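Local atomic coordinates of CT021 (Chlamydia trachomatis serovar L2, PDB entry 6UXD), a protein that is of unknown function but belongs to a family probably related to the LolA and LolB lipoprotein-localisation proteins. Residues Pro123-Lys128 with Asn170-Phe175. Residues are numbered along the deposited sequence; the frame is centred on the assembly and turned at random.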
ATOM      1  N   PRO A 123      10.793 -19.075   0.449  1.00 31.91           N
ATOM      2  CA  PRO A 123      11.406 -19.099  -0.890  1.00 33.08           C
ATOM      3  C   PRO A 123      10.564 -18.354  -1.913  1.00 31.51           C
ATOM      4  O   PRO A 123       9.332 -18.283  -1.810  1.00 31.95           O
ATOM      5  CB  PRO A 123      11.470 -20.598  -1.235  1.00 32.24           C
ATOM      6  CG  PRO A 123      11.090 -21.336  -0.019  1.00 41.88           C
ATOM      7  CD  PRO A 123      10.280 -20.402   0.832  1.00 35.80           C
ATOM      8  N   SER A 124      11.244 -17.835  -2.947  1.00 31.69           N
ATOM      9  CA  SER A 124      10.550 -17.202  -4.059  1.00 27.22           C
ATOM     10  C   SER A 124       9.774 -18.207  -4.911  1.00 32.20           C
ATOM     11  O   SER A 124      10.274 -19.278  -5.253  1.00 35.30           O
ATOM     12  CB  SER A 124      11.545 -16.471  -4.975  1.00 32.26           C
ATOM     13  OG  SER A 124      10.867 -15.968  -6.118  1.00 32.94           O
ATOM     14  N   HIS A 125       8.560 -17.838  -5.291  1.00 28.13           N
ATOM     15  CA  HIS A 125       7.810 -18.604  -6.270  1.00 30.31           C
ATOM     16  C   HIS A 125       7.455 -17.750  -7.489  1.00 33.51           C
ATOM     17  O   HIS A 125       6.440 -17.986  -8.141  1.00 34.40           O
ATOM     18  CB  HIS A 125       6.554 -19.204  -5.638  1.00 41.73           C
ATOM     19  CG  HIS A 125       6.843 -20.359  -4.723  1.00 48.22           C
ATOM     20  ND1 HIS A 125       7.843 -21.280  -4.973  1.00 52.59           N
ATOM     21  CD2 HIS A 125       6.277 -20.731  -3.549  1.00 52.26           C
ATOM     22  CE1 HIS A 125       7.874 -22.170  -3.996  1.00 56.10           C
ATOM     23  NE2 HIS A 125       6.929 -21.863  -3.125  1.00 45.02           N
ATOM     24  N   LEU A 126       8.265 -16.729  -7.796  1.00 30.65           N
ATOM     25  CA  LEU A 126       7.964 -15.877  -8.949  1.00 30.35           C
ATOM     26  C   LEU A 126       7.911 -16.674 -10.253  1.00 33.93           C
ATOM     27  O   LEU A 126       7.147 -16.316 -11.161  1.00 35.66           O
ATOM     28  CB  LEU A 126       8.990 -14.739  -9.071  1.00 30.52           C
ATOM     29  CG  LEU A 126       8.971 -13.680  -7.953  1.00 32.35           C
ATOM     30  CD1 LEU A 126      10.146 -12.756  -8.082  1.00 30.84           C
ATOM     31  CD2 LEU A 126       7.693 -12.872  -7.964  1.00 28.89           C
ATOM     32  N   ILE A 127       8.694 -17.750 -10.356  1.00 31.16           N
ATOM     33  CA  ILE A 127       8.717 -18.639 -11.507  1.00 33.59           C
ATOM     34  C   ILE A 127       8.513 -20.072 -11.029  1.00 33.92           C
ATOM     35  O   ILE A 127       9.170 -20.519 -10.080  1.00 34.42           O
ATOM     36  CB  ILE A 127      10.040 -18.521 -12.295  1.00 32.90           C
ATOM     37  CG1 ILE A 127      10.194 -17.104 -12.841  1.00 31.16           C
ATOM     38  CG2 ILE A 127      10.066 -19.516 -13.453  1.00 30.99           C
ATOM     39  CD1 ILE A 127      11.470 -16.848 -13.594  1.00 32.02           C
ATOM     40  N   LYS A 128       7.621 -20.786 -11.702  1.00 31.97           N
ATOM     41  CA  LYS A 128       7.420 -22.225 -11.514  1.00 33.17           C
ATOM     42  C   LYS A 128       8.181 -23.011 -12.588  1.00 34.97           C
ATOM     43  O   LYS A 128       7.949 -22.834 -13.799  1.00 32.56           O
ATOM     44  CB  LYS A 128       5.921 -22.531 -11.533  1.00 36.02           C
ATOM     45  CG  LYS A 128       5.564 -24.015 -11.303  1.00 42.64           C
ATOM     46  N   ASN A 170      -3.430 -18.386   1.286  1.00 48.04           N
ATOM     47  CA  ASN A 170      -2.003 -18.119   1.406  1.00 49.67           C
ATOM     48  C   ASN A 170      -1.609 -16.871   0.610  1.00 38.66           C
ATOM     49  O   ASN A 170      -2.168 -16.578  -0.455  1.00 39.73           O
ATOM     50  CB  ASN A 170      -1.192 -19.333   0.936  1.00 53.00           C
ATOM     51  CG  ASN A 170      -1.381 -20.543   1.827  1.00 57.33           C
ATOM     52  OD1 ASN A 170      -1.717 -21.628   1.353  1.00 65.02           O
ATOM     53  ND2 ASN A 170      -1.156 -20.366   3.118  1.00 50.18           N
ATOM     54  N   ILE A 171      -0.655 -16.128   1.155  1.00 49.63           N
ATOM     55  CA  ILE A 171      -0.183 -14.870   0.586  1.00 46.00           C
ATOM     56  C   ILE A 171       1.333 -14.929   0.483  1.00 45.40           C
ATOM     57  O   ILE A 171       2.013 -15.466   1.367  1.00 42.12           O
ATOM     58  CB  ILE A 171      -0.602 -13.657   1.437  1.00 42.11           C
ATOM     59  CG1 ILE A 171      -2.114 -13.655   1.655  1.00 52.34           C
ATOM     60  CG2 ILE A 171      -0.198 -12.354   0.757  1.00 44.76           C
ATOM     61  CD1 ILE A 171      -2.583 -12.586   2.602  1.00 51.89           C
ATOM     62  N   LEU A 172       1.867 -14.396  -0.606  1.00 42.09           N
ATOM     63  CA  LEU A 172       3.309 -14.297  -0.767  1.00 40.43           C
ATOM     64  C   LEU A 172       3.626 -12.852  -1.130  1.00 37.64           C
ATOM     65  O   LEU A 172       3.074 -12.310  -2.100  1.00 39.57           O
ATOM     66  CB  LEU A 172       3.806 -15.299  -1.812  1.00 43.10           C
ATOM     67  CG  LEU A 172       5.271 -15.731  -1.728  1.00 37.61           C
ATOM     68  CD1 LEU A 172       5.758 -16.072  -0.328  1.00 40.34           C
ATOM     69  CD2 LEU A 172       5.474 -16.919  -2.661  1.00 44.52           C
ATOM     70  N   ILE A 173       4.477 -12.218  -0.327  1.00 35.01           N
ATOM     71  CA  ILE A 173       4.766 -10.791  -0.444  1.00 39.78           C
ATOM     72  C   ILE A 173       6.267 -10.635  -0.630  1.00 34.82           C
ATOM     73  O   ILE A 173       7.054 -11.242   0.107  1.00 35.93           O
ATOM     74  CB  ILE A 173       4.296  -9.996   0.794  1.00 41.23           C
ATOM     75  CG1 ILE A 173       2.886 -10.428   1.186  1.00 48.37           C
ATOM     76  CG2 ILE A 173       4.319  -8.498   0.504  1.00 37.47           C
ATOM     77  CD1 ILE A 173       2.180  -9.515   2.177  1.00 51.91           C
ATOM     78  N   TYR A 174       6.662  -9.792  -1.584  1.00 35.05           N
ATOM     79  CA  TYR A 174       8.069  -9.586  -1.880  1.00 31.21           C
ATOM     80  C   TYR A 174       8.462  -8.168  -1.476  1.00 31.66           C
ATOM     81  O   TYR A 174       7.751  -7.212  -1.780  1.00 35.64           O
ATOM     82  CB  TYR A 174       8.369  -9.844  -3.370  1.00 32.35           C
ATOM     83  CG  TYR A 174       8.050 -11.253  -3.831  1.00 32.13           C
ATOM     84  CD1 TYR A 174       6.745 -11.644  -4.104  1.00 34.74           C
ATOM     85  CD2 TYR A 174       9.052 -12.196  -3.981  1.00 27.36           C
ATOM     86  CE1 TYR A 174       6.453 -12.952  -4.521  1.00 34.62           C
ATOM     87  CE2 TYR A 174       8.773 -13.492  -4.411  1.00 31.37           C
ATOM     88  CZ  TYR A 174       7.481 -13.864  -4.663  1.00 30.53           C
ATOM     89  OH  TYR A 174       7.268 -15.164  -5.059  1.00 32.87           O
ATOM     90  N   PHE A 175       9.589  -8.051  -0.786  1.00 31.19           N
ATOM     91  CA  PHE A 175      10.141  -6.771  -0.388  1.00 39.10           C
ATOM     92  C   PHE A 175      11.572  -6.674  -0.885  1.00 33.68           C
ATOM     93  O   PHE A 175      12.299  -7.673  -0.945  1.00 32.40           O
ATOM     94  CB  PHE A 175      10.134  -6.562   1.143  1.00 32.83           C
ATOM     95  CG  PHE A 175       8.768  -6.434   1.727  1.00 34.67           C
ATOM     96  CD1 PHE A 175       8.122  -5.211   1.748  1.00 37.57           C
ATOM     97  CD2 PHE A 175       8.127  -7.537   2.280  1.00 40.31           C
ATOM     98  CE1 PHE A 175       6.847  -5.086   2.315  1.00 34.18           C
ATOM     99  CE2 PHE A 175       6.860  -7.419   2.837  1.00 37.36           C
ATOM    100  CZ  PHE A 175       6.220  -6.189   2.848  1.00 32.66           C
TER
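S124 and H125, in the turning loop P123-K128, stand opposite Y174 and L172 of strand N170-F175, with CA atoms 8.3 Å apart in both pairs, too far for backbone pairing, and side chains fill the gap. Y174 makes most of the strand's side of the contact: its ring reaches out from the strand and brings the hydroxyl up to the bend of the loop. There OH of Y174 accepts the backbone N-H of H125 at 3.0 Å, with an angle of 152° at the hydrogen and the donor near the plane of the ring. L126 lies over one face of the same ring. With CG anti to its own carbonyl carbon (chi1 -67°), it runs past Y174 in the opposite direction and sets CD2 of L126 3.7 Å from the ring centroid, a CH-pi contact offset toward the rim on the hydroxyl-bearing side, where this CD2 comes within 3.5 Å of CZ of Y174. S124 meets the rim instead, its OG 3.7 Å from CE2 of Y174. OG of S124 also accepts the backbone N-H of L126 at 3.2 Å, nearly straight at 175°, an ST turn that ties down the bend just where L126 covers the ring. Two successive backbone N-H groups, of H125 and L126, are thus taken up by side-chain hydroxyls. Two residues earlier on the strand, CD2 of L172 touches CB of H125 at 3.9 Å and approaches the imidazole obliquely, the two side chains crossing at about a right angle. This surface contact lays the loop that follows strand 118-122 over one side of strand 170-176, which pairs antiparallel with strands 152-158 and 186-189. The packing continues into both neighbours: W186 meets the Y174 ring and also touches L126, and A154 of strand 152-158 touches L172 and Y174, while I148, from a loop, touches both L126 and Y174.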